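Local atomic coordinates of putative diflavin flavoprotein A 3 (Synechocystis sp., PDB entry 6H0C), a protein that probably passes electrons from NADH to oxygen, reducing it to water, the present chain being its flavodiiron core of a metallo-beta-lactamase-like domain and a flavodoxin-like domain. Residues T165-T170 with T224-H229; D171-A176 with A212-L217; Q340-F345 with F367-D372. All coordinates share one frame; numbering follows the deposited sequence.

Interaction 1 (T165-T170 with T224-H229); sequences TEILFT and TYAPSH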
loop_
_atom_site.group_PDB
_atom_site.type_symbol
_atom_site.label_atom_id
_atom_site.label_comp_id
_atom_site.label_asym_id
_atom_site.label_seq_id
_atom_site.Cartn_x
_atom_site.Cartn_y
_atom_site.Cartn_z
ATOM N N THR A 165 24.699 6.697 5.068
ATOM C CA THR A 165 24.736 5.244 4.940
ATOM C C THR A 165 24.357 4.772 3.538
ATOM O O THR A 165 24.456 3.577 3.231
ATOM C CB THR A 165 23.776 4.582 5.945
ATOM O OG1 THR A 165 22.443 5.067 5.706
ATOM C CG2 THR A 165 24.182 4.910 7.376
ATOM N N GLU A 166 23.908 5.716 2.707
ATOM C CA GLU A 166 23.450 5.433 1.353
ATOM C C GLU A 166 22.271 4.464 1.347
ATOM O O GLU A 166 22.100 3.668 0.421
ATOM C CB GLU A 166 24.597 4.888 0.510
ATOM C CG GLU A 166 25.584 5.969 0.131
ATOM C CD GLU A 166 26.948 5.423 -0.164
ATOM O OE1 GLU A 166 27.362 4.458 0.519
ATOM O OE2 GLU A 166 27.596 5.962 -1.080
ATOM N N ILE A 167 21.464 4.534 2.396
ATOM C CA ILE A 167 20.256 3.738 2.464
ATOM C C ILE A 167 19.066 4.584 2.046
ATOM O O ILE A 167 18.886 5.709 2.519
ATOM C CB ILE A 167 20.007 3.180 3.873
ATOM C CG1 ILE A 167 21.162 2.273 4.300
ATOM C CG2 ILE A 167 18.678 2.433 3.915
ATOM C CD1 ILE A 167 21.077 1.841 5.764
ATOM N N LEU A 168 18.268 4.034 1.141
ATOM C CA LEU A 168 16.956 4.579 0.827
ATOM C C LEU A 168 15.911 3.755 1.574
ATOM O O LEU A 168 15.800 2.542 1.378
ATOM C CB LEU A 168 16.712 4.546 -0.683
ATOM C CG LEU A 168 15.544 5.330 -1.264
ATOM C CD1 LEU A 168 15.729 6.823 -1.017
ATOM C CD2 LEU A 168 15.432 5.034 -2.747
ATOM N N PHE A 169 15.168 4.400 2.461
ATOM C CA PHE A 169 14.078 3.728 3.148
ATOM C C PHE A 169 12.850 3.805 2.257
ATOM O O PHE A 169 12.300 4.885 2.057
ATOM C CB PHE A 169 13.840 4.360 4.522
ATOM C CG PHE A 169 15.024 4.241 5.437
ATOM C CD1 PHE A 169 15.183 3.122 6.245
ATOM C CD2 PHE A 169 16.000 5.221 5.458
ATOM C CE1 PHE A 169 16.289 2.995 7.075
ATOM C CE2 PHE A 169 17.116 5.100 6.285
ATOM C CZ PHE A 169 17.262 3.990 7.093
ATOM N N THR A 170 12.445 2.662 1.705
ATOM C CA THR A 170 11.499 2.635 0.591
ATOM C C THR A 170 10.084 2.204 0.960
ATOM O O THR A 170 9.218 2.139 0.083
ATOM C CB THR A 170 11.981 1.695 -0.539
ATOM O OG1 THR A 170 12.131 0.368 -0.023
ATOM C CG2 THR A 170 13.326 2.174 -1.109
ATOM N N THR A 224 21.551 0.576 -0.889
ATOM C CA THR A 224 20.661 -0.354 -0.206
ATOM C C THR A 224 19.250 0.215 -0.223
ATOM O O THR A 224 19.067 1.402 0.023
ATOM C CB THR A 224 21.085 -0.598 1.265
ATOM O OG1 THR A 224 22.443 -1.047 1.318
ATOM C CG2 THR A 224 20.173 -1.631 1.951
ATOM N N TYR A 225 18.264 -0.621 -0.529
ATOM C CA TYR A 225 16.873 -0.290 -0.229
ATOM C C TYR A 225 16.497 -0.944 1.088
ATOM O O TYR A 225 16.760 -2.132 1.291
ATOM C CB TYR A 225 15.915 -0.778 -1.313
ATOM C CG TYR A 225 16.114 -0.210 -2.705
ATOM C CD1 TYR A 225 16.622 1.072 -2.911
ATOM C CD2 TYR A 225 15.767 -0.964 -3.817
ATOM C CE1 TYR A 225 16.780 1.573 -4.201
ATOM C CE2 TYR A 225 15.918 -0.472 -5.101
ATOM C CZ TYR A 225 16.419 0.788 -5.293
ATOM O OH TYR A 225 16.551 1.236 -6.594
ATOM N N ALA A 226 15.883 -0.177 1.982
ATOM C CA ALA A 226 15.405 -0.724 3.245
ATOM C C ALA A 226 13.884 -0.676 3.240
ATOM O O ALA A 226 13.298 0.350 3.583
ATOM C CB ALA A 226 15.966 0.056 4.411
ATOM N N PRO A 227 13.239 -1.782 2.828
ATOM C CA PRO A 227 11.795 -1.813 2.562
ATOM C C PRO A 227 10.967 -2.223 3.779
ATOM O O PRO A 227 11.531 -2.661 4.793
ATOM C CB PRO A 227 11.681 -2.866 1.461
ATOM C CG PRO A 227 12.783 -3.871 1.821
ATOM C CD PRO A 227 13.882 -3.080 2.529
ATOM N N SER A 228 9.647 -2.103 3.672
ATOM C CA SER A 228 8.756 -2.544 4.749
ATOM C C SER A 228 8.835 -4.035 5.024
ATOM O O SER A 228 8.690 -4.465 6.176
ATOM C CB SER A 228 7.297 -2.207 4.431
ATOM O OG SER A 228 7.098 -0.810 4.361
ATOM N N HIS A 229 9.027 -4.819 3.964
ATOM C CA HIS A 229 8.824 -6.269 4.032
ATOM C C HIS A 229 9.954 -7.060 3.397
ATOM O O HIS A 229 10.369 -6.767 2.270
ATOM C CB HIS A 229 7.510 -6.659 3.345
ATOM C CG HIS A 229 6.332 -5.863 3.803
ATOM N ND1 HIS A 229 5.800 -5.984 5.068
ATOM C CD2 HIS A 229 5.590 -4.923 3.169
ATOM C CE1 HIS A 229 4.779 -5.157 5.193
ATOM N NE2 HIS A 229 4.631 -4.502 4.056
HETATM O O HOH W 1 24.109 1.180 1.843
#

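Interaction 2 (D171-A176 with A212-L217); sequences DKLFGA and AALNKL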
loop_
_atom_site.group_PDB
_atom_site.type_symbol
_atom_site.label_atom_id
_atom_site.label_comp_id
_atom_site.label_asym_id
_atom_site.label_seq_id
_atom_site.Cartn_x
_atom_site.Cartn_y
_atom_site.Cartn_z
ATOM N N ASP A 171 9.854 1.906 2.237
ATOM C CA ASP A 171 8.506 1.564 2.702
ATOM C C ASP A 171 7.952 0.432 1.817
ATOM O O ASP A 171 8.592 -0.619 1.682
ATOM C CB ASP A 171 7.599 2.821 2.696
ATOM C CG ASP A 171 6.252 2.606 3.413
ATOM O OD1 ASP A 171 6.227 2.455 4.654
ATOM O OD2 ASP A 171 5.208 2.613 2.730
ATOM N N LYS A 172 6.798 0.650 1.189
ATOM C CA LYS A 172 6.151 -0.424 0.453
ATOM C C LYS A 172 6.819 -0.731 -0.885
ATOM O O LYS A 172 6.528 -1.756 -1.492
ATOM C CB LYS A 172 4.674 -0.097 0.241
ATOM C CG LYS A 172 3.858 -0.151 1.524
ATOM C CD LYS A 172 3.537 -1.599 1.922
ATOM C CE LYS A 172 2.852 -1.652 3.293
ATOM N NZ LYS A 172 2.295 -3.006 3.611
ATOM N N LEU A 173 7.722 0.127 -1.343
ATOM C CA LEU A 173 8.413 -0.152 -2.605
ATOM C C LEU A 173 9.584 -1.135 -2.444
ATOM O O LEU A 173 10.340 -1.057 -1.472
ATOM C CB LEU A 173 8.932 1.143 -3.236
ATOM C CG LEU A 173 7.876 2.149 -3.696
ATOM C CD1 LEU A 173 8.525 3.475 -4.094
ATOM C CD2 LEU A 173 7.087 1.551 -4.853
ATOM N N PHE A 174 9.716 -2.052 -3.402
ATOM C CA PHE A 174 10.893 -2.918 -3.531
ATOM C C PHE A 174 10.954 -4.073 -2.528
ATOM O O PHE A 174 12.005 -4.692 -2.354
ATOM C CB PHE A 174 12.182 -2.091 -3.418
ATOM C CG PHE A 174 12.406 -1.165 -4.575
ATOM C CD1 PHE A 174 12.465 -1.655 -5.867
ATOM C CD2 PHE A 174 12.562 0.190 -4.372
ATOM C CE1 PHE A 174 12.668 -0.807 -6.944
ATOM C CE2 PHE A 174 12.775 1.047 -5.445
ATOM C CZ PHE A 174 12.828 0.544 -6.733
ATOM N N GLY A 175 9.835 -4.383 -1.892
ATOM C CA GLY A 175 9.836 -5.399 -0.860
ATOM C C GLY A 175 9.359 -6.753 -1.348
ATOM O O GLY A 175 9.169 -6.971 -2.542
ATOM N N ALA A 176 9.166 -7.670 -0.407
ATOM C CA ALA A 176 8.688 -8.999 -0.727
ATOM C C ALA A 176 8.152 -9.647 0.534
ATOM O O ALA A 176 8.754 -9.526 1.597
ATOM C CB ALA A 176 9.790 -9.835 -1.330
ATOM N N ALA A 212 6.447 7.290 -11.381
ATOM C CA ALA A 212 6.773 8.643 -10.955
ATOM C C ALA A 212 7.665 8.588 -9.713
ATOM O O ALA A 212 8.609 9.368 -9.579
ATOM C CB ALA A 212 5.510 9.438 -10.675
ATOM N N ALA A 213 7.355 7.656 -8.813
ATOM C CA ALA A 213 8.148 7.450 -7.608
ATOM C C ALA A 213 9.579 7.089 -7.970
ATOM O O ALA A 213 10.520 7.701 -7.474
ATOM C CB ALA A 213 7.530 6.353 -6.727
ATOM N N LEU A 214 9.748 6.093 -8.833
ATOM C CA LEU A 214 11.091 5.591 -9.113
ATOM C C LEU A 214 11.898 6.635 -9.843
ATOM O O LEU A 214 13.125 6.679 -9.735
ATOM C CB LEU A 214 11.051 4.293 -9.922
ATOM C CG LEU A 214 11.139 2.989 -9.120
ATOM C CD1 LEU A 214 10.033 2.928 -8.083
ATOM C CD2 LEU A 214 11.071 1.773 -10.049
ATOM N N ASN A 215 11.213 7.488 -10.589
ATOM C CA ASN A 215 11.925 8.557 -11.265
ATOM C C ASN A 215 12.530 9.527 -10.257
ATOM O O ASN A 215 13.676 9.943 -10.404
ATOM C CB ASN A 215 11.019 9.306 -12.225
ATOM C CG ASN A 215 11.746 10.430 -12.924
ATOM O OD1 ASN A 215 12.665 10.189 -13.717
ATOM N ND2 ASN A 215 11.359 11.669 -12.622
ATOM N N LYS A 216 11.764 9.883 -9.228
ATOM C CA LYS A 216 12.291 10.755 -8.181
ATOM C C LYS A 216 13.450 10.093 -7.420
ATOM O O LYS A 216 14.471 10.728 -7.138
ATOM C CB LYS A 216 11.182 11.139 -7.200
ATOM C CG LYS A 216 10.087 12.039 -7.769
ATOM C CD LYS A 216 9.079 12.399 -6.678
ATOM C CE LYS A 216 7.805 13.023 -7.233
ATOM N NZ LYS A 216 6.689 12.036 -7.299
ATOM N N LEU A 217 13.282 8.815 -7.088
ATOM C CA LEU A 217 14.257 8.092 -6.272
ATOM C C LEU A 217 15.595 7.880 -6.985
ATOM O O LEU A 217 16.618 7.694 -6.326
ATOM C CB LEU A 217 13.683 6.742 -5.841
ATOM C CG LEU A 217 12.411 6.821 -5.009
ATOM C CD1 LEU A 217 11.859 5.427 -4.751
ATOM C CD2 LEU A 217 12.698 7.549 -3.708
#

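Interaction 3 (Q340-F345 with F367-D372); sequences QLCGVF and FSFGFD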
loop_
_atom_site.group_PDB
_atom_site.type_symbol
_atom_site.label_atom_id
_atom_site.label_comp_id
_atom_site.label_asym_id
_atom_site.label_seq_id
_atom_site.Cartn_x
_atom_site.Cartn_y
_atom_site.Cartn_z
ATOM N N GLN A 340 -18.489 1.219 -22.203
ATOM C CA GLN A 340 -17.585 0.717 -21.177
ATOM C C GLN A 340 -18.253 -0.406 -20.384
ATOM O O GLN A 340 -19.434 -0.322 -20.031
ATOM C CB GLN A 340 -17.139 1.844 -20.231
ATOM C CG GLN A 340 -16.091 2.793 -20.817
ATOM C CD GLN A 340 -15.083 3.254 -19.766
ATOM O OE1 GLN A 340 -14.733 2.497 -18.854
ATOM N NE2 GLN A 340 -14.613 4.494 -19.889
ATOM N N LEU A 341 -17.490 -1.456 -20.110
ATOM C CA LEU A 341 -17.971 -2.553 -19.285
ATOM C C LEU A 341 -17.959 -2.137 -17.812
ATOM O O LEU A 341 -17.037 -1.454 -17.357
ATOM C CB LEU A 341 -17.114 -3.793 -19.507
ATOM C CG LEU A 341 -17.690 -5.102 -18.992
ATOM C CD1 LEU A 341 -19.009 -5.383 -19.683
ATOM C CD2 LEU A 341 -16.695 -6.245 -19.199
ATOM N N CYS A 342 -18.988 -2.544 -17.073
ATOM C CA CYS A 342 -19.175 -2.097 -15.694
ATOM C C CYS A 342 -19.105 -3.255 -14.696
ATOM O O CYS A 342 -19.377 -4.400 -15.047
ATOM C CB CYS A 342 -20.519 -1.375 -15.564
ATOM S SG CYS A 342 -20.924 -0.885 -13.883
ATOM N N GLY A 343 -18.744 -2.951 -13.452
ATOM C CA GLY A 343 -18.735 -3.939 -12.386
ATOM C C GLY A 343 -18.931 -3.297 -11.023
ATOM O O GLY A 343 -18.492 -2.167 -10.797
ATOM N N VAL A 344 -19.589 -4.010 -10.111
ATOM C CA VAL A 344 -19.839 -3.501 -8.761
ATOM C C VAL A 344 -19.524 -4.547 -7.686
ATOM O O VAL A 344 -19.916 -5.712 -7.808
ATOM C CB VAL A 344 -21.308 -3.046 -8.603
ATOM C CG1 VAL A 344 -21.558 -2.517 -7.199
ATOM C CG2 VAL A 344 -21.653 -1.989 -9.648
ATOM N N PHE A 345 -18.820 -4.135 -6.632
ATOM C CA PHE A 345 -18.555 -5.028 -5.497
ATOM C C PHE A 345 -18.525 -4.284 -4.172
ATOM O O PHE A 345 -18.468 -3.052 -4.134
ATOM C CB PHE A 345 -17.233 -5.770 -5.677
ATOM C CG PHE A 345 -16.020 -4.882 -5.606
ATOM C CD1 PHE A 345 -15.270 -4.799 -4.440
ATOM C CD2 PHE A 345 -15.619 -4.136 -6.713
ATOM C CE1 PHE A 345 -14.136 -3.983 -4.379
ATOM C CE2 PHE A 345 -14.487 -3.316 -6.658
ATOM C CZ PHE A 345 -13.752 -3.238 -5.491
ATOM N N PHE A 367 -25.320 0.582 -18.763
ATOM C CA PHE A 367 -24.077 -0.177 -18.833
ATOM C C PHE A 367 -24.334 -1.671 -18.772
ATOM O O PHE A 367 -25.288 -2.125 -18.140
ATOM C CB PHE A 367 -23.126 0.226 -17.709
ATOM C CG PHE A 367 -22.691 1.653 -17.782
ATOM C CD1 PHE A 367 -21.615 2.020 -18.569
ATOM C CD2 PHE A 367 -23.368 2.632 -17.079
ATOM C CE1 PHE A 367 -21.221 3.335 -18.642
ATOM C CE2 PHE A 367 -22.976 3.948 -17.151
ATOM C CZ PHE A 367 -21.903 4.300 -17.936
ATOM N N SER A 368 -23.482 -2.432 -19.446
ATOM C CA SER A 368 -23.491 -3.883 -19.312
ATOM C C SER A 368 -22.487 -4.280 -18.240
ATOM O O SER A 368 -21.484 -3.591 -18.023
ATOM C CB SER A 368 -23.161 -4.558 -20.638
ATOM O OG SER A 368 -24.060 -4.140 -21.648
ATOM N N PHE A 369 -22.758 -5.385 -17.563
ATOM C CA PHE A 369 -21.919 -5.775 -16.447
ATOM C C PHE A 369 -20.914 -6.864 -16.834
ATOM O O PHE A 369 -21.229 -7.762 -17.607
ATOM C CB PHE A 369 -22.806 -6.207 -15.285
ATOM C CG PHE A 369 -23.597 -5.070 -14.688
ATOM C CD1 PHE A 369 -23.115 -4.373 -13.582
ATOM C CD2 PHE A 369 -24.808 -4.679 -15.237
ATOM C CE1 PHE A 369 -23.833 -3.316 -13.027
ATOM C CE2 PHE A 369 -25.528 -3.625 -14.685
ATOM C CZ PHE A 369 -25.040 -2.944 -13.582
ATOM N N GLY A 370 -19.695 -6.763 -16.306
ATOM C CA GLY A 370 -18.616 -7.675 -16.662
ATOM C C GLY A 370 -18.475 -8.876 -15.743
ATOM O O GLY A 370 -17.802 -9.847 -16.075
ATOM N N PHE A 371 -19.086 -8.790 -14.568
ATOM C CA PHE A 371 -19.282 -9.949 -13.709
ATOM C C PHE A 371 -20.506 -9.681 -12.864
ATOM O O PHE A 371 -20.963 -8.538 -12.770
ATOM C CB PHE A 371 -18.049 -10.249 -12.831
ATOM C CG PHE A 371 -17.534 -9.065 -12.039
ATOM C CD1 PHE A 371 -16.269 -8.558 -12.281
ATOM C CD2 PHE A 371 -18.300 -8.483 -11.034
ATOM C CE1 PHE A 371 -15.784 -7.484 -11.549
ATOM C CE2 PHE A 371 -17.823 -7.407 -10.303
ATOM C CZ PHE A 371 -16.562 -6.908 -10.559
ATOM N N ASP A 372 -21.054 -10.728 -12.264
ATOM C CA ASP A 372 -22.196 -10.556 -11.380
ATOM C C ASP A 372 -21.766 -9.762 -10.147
ATOM O O ASP A 372 -20.705 -10.021 -9.579
ATOM C CB ASP A 372 -22.779 -11.912 -10.983
ATOM C CG ASP A 372 -23.364 -12.662 -12.166
ATOM O OD1 ASP A 372 -23.977 -12.005 -13.034
ATOM O OD2 ASP A 372 -23.209 -13.904 -12.233
HETATM O O HOH W 2 -21.561 -1.301 -21.134
HETATM O O HOH W 3 -21.325 -6.106 -11.265
#

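Interaction 1 (T165-T170 with T224-H229)
L168 and A226 carry the polar core of this contact, in which strands 167-170 and 224-227 run parallel at one edge of a mixed sheet of the metallo-beta-lactamase-like domain; 224-227 is the outermost strand of that sheet within the chain. The amide of L168 donates to T224 O (N to O 3.0 Å). L168 O then receives A226 N at 2.8 Å, and A226 O takes the amide of T170 (N to O 3.1 Å). A weak bond from T224 N to E166 O extends the ladder backwards, where E166 and I167 form a G1 bulge against D162. Beside it, water 1 donates to T165 O and is hydrogen-bonded to T224 OG1, a hydroxyl that also pairs with R234.

Side chains alternate between the two faces. On one, the CB of A226 touches both I167 CG2 (3.6 Å) and F169 CD1. With CG2 anti to the backbone N, I167 carries this methyl over the centre of the F169 ring, 3.8 Å above its plane, and F52 stacks on the same phenylalanine. On the other face L168 and Y225 lie side by side, pointing the same way, with CD2 of L168 4.0 Å from CE1 of Y225; the tyrosine hydroxyl is bonded to T241. T170 meets the Y225 side chain at about a right angle. Its CG2 approaches CD1 of that ring obliquely, while its OG1, hydrogen-bonded to L173 O, rests 3.4 Å from P227 CA.

Interaction 2 (D171-A176 with A212-L217)
The F174 ring and the L214 side chain approach from opposite directions, and the ring meets the leucine through CZ, the atom farthest from its own backbone. L214 receives that atom at its branch point: CZ of F174 lies 3.8 Å from L214 CG and about equally far from both methyls, CD1 and CD2, so that it sits against the fork of the isobutyl group. The approach to the ring is oblique. The F174 ring also stacks with Y225 and with Y244, which probably restricts its rotation.

The contact seats the loop that follows strand 167-171 on helix 207-217 within the metallo-beta-lactamase-like domain. It is wholly apolar, with no hydrogen bond between the segments, and all five touching residues are buried.

L173 works beside F174 through a single methyl. With CG anti to the carbonyl carbon (chi1 -65°) and the chain then extended (chi2 171°), its CD1 reaches the helix and touches residues from successive turns: CB of A213 at 4.0 Å and CD1 of L217 at 3.9 Å, with CD1 of L214 slightly farther off at 4.3 Å. The L173 and L217 side chains cross obliquely. A213 and L217 are four residues apart on the helix, joined by the backbone bond from L217 N to A213 O, and thus present neighbouring points of one helical face. Helix 237-253 adds Y244, Q245 and L248 around L214 and L240 beside F174. The backbone of K172 makes a polar link outward: its O is bonded to Y198 OH.

Interaction 3 (Q340-F345 with F367-D372)
C342 is gripped at both of its backbone polar atoms by the segment 367-372. Its amide donates to S368 O (N to O 2.9 Å), and its carbonyl oxygen accepts the amide of G370 at 2.7 Å. The same C342 O also has a CA-H contact from F369, 3.2 Å from its CA. On either side of this short ladder the two segments stand farther apart, and a water bridges each gap. Water 2 donates to Q340 O (2.6 Å) and accepts the amide of S368, while at the other end water 3 accepts V344 N and donates to F371 O, so each bridges one donor and one acceptor that do not meet directly. Direct backbone pairing resumes farther along, between V344 and I374. Q340 has its side-chain amide occupied outside the contact, OE1 bonded to S307 OG.

The two segments belong to the beta-alpha-beta unit formed by strand 341-348, helix 353-364 and strand 368-377, at the edge of the parallel sheet of the flavodoxin-like domain. C342 pairs with F369 in parallel register, and their side chains share a face. With SG anti to the backbone N (chi1 176°), the sulfur comes obliquely to the F369 ring, 4.6 Å from its centroid; V344 CG2 approaches the edge of that ring, and F362 of helix 353-364 packs on C342 and V344.

Two further phenylalanines turn an edge to backbone oxygens: F367 to Q340 O, which lies 3.5 Å from CD1 in the ring plane, and F371 to V344 O, likewise in plane beside CE2. On the side facing helix 382-404, L341 packs tightly on the glycine, its CD2 only 3.5 Å from G370 CA.

Interactions 1 and 2 form one continuous region of the metallo-beta-lactamase-like domain, their centres 10 Å apart. Strand 167-170 runs directly into the loop 171-176, and helix 207-217 is followed by strand 224-227. Probable hydrogen bonds join them: S228 N lies 2.7 Å from D171 O, and H229 NE2 2.8 Å from K172 NZ, the lysine that also holds a citrate ion probably derived from crystallisation. Between the rings that link the two contacts, Y225 CD2 lies 3.5 Å from F174 CG. Interaction 3 belongs to the flavodoxin-like domain, the part related to FMN-binding proteins, with its centre 41 Å from that of interaction 1 and 32 Å from that of interaction 2; it touches neither.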